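Tryptase inhibitor (Rhipicephalus appendiculatus, PDB 2UUY) probably inhibits trypsin-like serine proteases such as tryptase, this chain being the Kunitz-like domain of a longer tick protein. Local coordinates at residues M43-C46 with A47-C50. Sequence-based numbering, arbitrary orientation.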
ATOM      1  N   MET B  43      14.206  -7.129 -16.895  1.00  8.52           N
ATOM      2  CA  MET B  43      13.797  -7.911 -18.041  1.00  9.03           C
ATOM      3  C   MET B  43      14.939  -8.739 -18.613  1.00  8.90           C
ATOM      4  O   MET B  43      14.750  -9.922 -18.938  1.00  9.05           O
ATOM      5  CB  MET B  43      13.204  -6.996 -19.110  1.00 10.15           C
ATOM      6  CG  MET B  43      12.858  -7.705 -20.385  1.00 12.51           C
ATOM      7  SD  MET B  43      11.641  -9.002 -20.238  1.00 17.59           S
ATOM      8  CE  MET B  43      10.120  -8.200 -20.676  1.00 22.28           C
ATOM      9  N   GLY B  44      16.127  -8.161 -18.728  1.00  8.80           N
ATOM     10  CA  GLY B  44      17.225  -8.884 -19.353  1.00  9.04           C
ATOM     11  C   GLY B  44      17.690 -10.055 -18.537  1.00  9.20           C
ATOM     12  O   GLY B  44      18.173 -11.053 -19.087  1.00  9.68           O
ATOM     13  N   GLU B  45      17.564  -9.969 -17.215  1.00  8.97           N
ATOM     14  CA  GLU B  45      17.929 -11.090 -16.368  1.00  9.43           C
ATOM     15  C   GLU B  45      16.900 -12.211 -16.533  1.00  8.89           C
ATOM     16  O   GLU B  45      17.271 -13.381 -16.523  1.00  9.57           O
ATOM     17  CB  GLU B  45      18.090 -10.646 -14.915  1.00 10.80           C
ATOM     18  CG  GLU B  45      19.268  -9.704 -14.747  1.00 14.84           C
ATOM     19  CD  GLU B  45      20.587 -10.378 -15.102  1.00 17.33           C
ATOM     20  OE1 GLU B  45      21.087 -11.198 -14.296  1.00 23.28           O
ATOM     21  OE2 GLU B  45      21.083 -10.141 -16.225  1.00 22.25           O
ATOM     22  N   CYS B  46      15.611 -11.883 -16.650  1.00  8.76           N
ATOM     23  CA  CYS B  46      14.622 -12.900 -16.975  1.00  8.60           C
ATOM     24  C   CYS B  46      14.916 -13.524 -18.331  1.00  8.65           C
ATOM     25  O   CYS B  46      14.919 -14.746 -18.472  1.00  9.29           O
ATOM     26  CB  CYS B  46      13.227 -12.258 -16.958  1.00  8.73           C
ATOM     27  SG  CYS B  46      11.896 -13.446 -17.206  1.00  9.90           S
ATOM     28  N   ALA B  47      15.162 -12.679 -19.330  1.00  8.78           N
ATOM     29  CA  ALA B  47      15.270 -13.178 -20.698  1.00  9.09           C
ATOM     30  C   ALA B  47      16.411 -14.175 -20.882  1.00  9.19           C
ATOM     31  O   ALA B  47      16.245 -15.198 -21.553  1.00 10.01           O
ATOM     32  CB  ALA B  47      15.416 -12.013 -21.672  1.00 10.09           C
ATOM     33  N   ARG B  48      17.528 -13.943 -20.218  1.00  9.24           N
ATOM     34  CA  ARG B  48      18.640 -14.863 -20.373  1.00 10.96           C
ATOM     35  C   ARG B  48      18.406 -16.171 -19.633  1.00 10.17           C
ATOM     36  O   ARG B  48      19.123 -17.140 -19.861  1.00 11.81           O
ATOM     37  CB  ARG B  48      19.942 -14.218 -19.988  1.00 11.82           C
ATOM     38  CG  ARG B  48      20.142 -13.983 -18.544  1.00 11.77           C
ATOM     39  CD  ARG B  48      21.446 -13.217 -18.365  1.00 14.44           C
ATOM     40  NE  ARG B  48      21.775 -13.012 -16.962  1.00 16.55           N
ATOM     41  CZ  ARG B  48      22.432 -13.884 -16.225  1.00 20.90           C
ATOM     42  NH1 ARG B  48      22.827 -15.053 -16.722  1.00 23.33           N
ATOM     43  NH2 ARG B  48      22.668 -13.587 -14.961  1.00 23.60           N
ATOM     44  N   ASN B  49      17.356 -16.208 -18.804  1.00 10.11           N
ATOM     45  CA  ASN B  49      16.923 -17.375 -18.058  1.00  9.88           C
ATOM     46  C   ASN B  49      15.611 -17.940 -18.575  1.00  9.91           C
ATOM     47  O   ASN B  49      14.884 -18.597 -17.825  1.00 11.75           O
ATOM     48  CB  ASN B  49      16.814 -16.999 -16.559  1.00 10.99           C
ATOM     49  CG  ASN B  49      18.174 -16.902 -15.904  1.00 12.08           C
ATOM     50  OD1 ASN B  49      18.871 -17.930 -15.746  1.00 15.57           O
ATOM     51  ND2 ASN B  49      18.596 -15.694 -15.550  1.00 13.25           N
ATOM     52  N   CYS B  50      15.282 -17.711 -19.851  1.00  9.77           N
ATOM     53  CA  CYS B  50      13.980 -18.081 -20.394  1.00 10.24           C
ATOM     54  C   CYS B  50      14.194 -18.609 -21.808  1.00 11.00           C
ATOM     55  O   CYS B  50      14.774 -17.905 -22.629  1.00 10.84           O
ATOM     56  CB  CYS B  50      13.052 -16.870 -20.404  1.00  9.59           C
ATOM     57  SG  CYS B  50      11.356 -17.271 -20.773  1.00 10.63           S
TER
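Glu45, on the short C-terminal helix 43-47 common to Kunitz-type inhibitors, and Arg48 just after it lie side by side, pointing the same way. The guanidinium grips the carboxylate side-on: NH2 of Arg48 meets OE1 of Glu45 at 2.9 Å on the syn side, while NE of Arg48 reaches OE2 of Glu45 at 3.0 Å from above the carboxylate plane. Both oxygens lie close to the guanidinium plane, yet the two flat groups are turned 49° apart, so the pairing is skewed. Glu45 reaches its partner by bending at chi2 (-63°), whereas Arg48 is extended from CG to NE and lays CG against the carbonyl oxygens of Gly44 and Glu45. With an alanine at Glu45, the Arg48 guanidinium is likely to lose this carboxylate partner and be freer to swing into solvent.

Beneath this exposed salt bridge the backbone winds tightly. Ala47 N bonds to Met43 O (2.8 Å) and Arg48 N to Gly44 O (3.2 Å), and a type I turn runs from Ala47 to Cys50. Here the side chain of Asn49 takes over the role of a main-chain donor, ND2 of Asn49 giving a 2.8 Å bond to Glu45 O, which lies near the plane of the Asn49 amide. The same ND2 sits over one face of the Arg48 guanidinium.

The inner side is fixed covalently. Buried Cys46 is linked to Cys29 on strand 28-34 and Cys50 to Cys24 on strand 19-25, fastening the helix and its following turn to the two-stranded sheet; Tyr22 also touches Cys46. Between the two disulfide arms, Cys46 O accepts a hydrogen bond from Asn49 N at 2.9 Å from well above its carbonyl plane, with CB of Cys50 3.4 Å from that same oxygen.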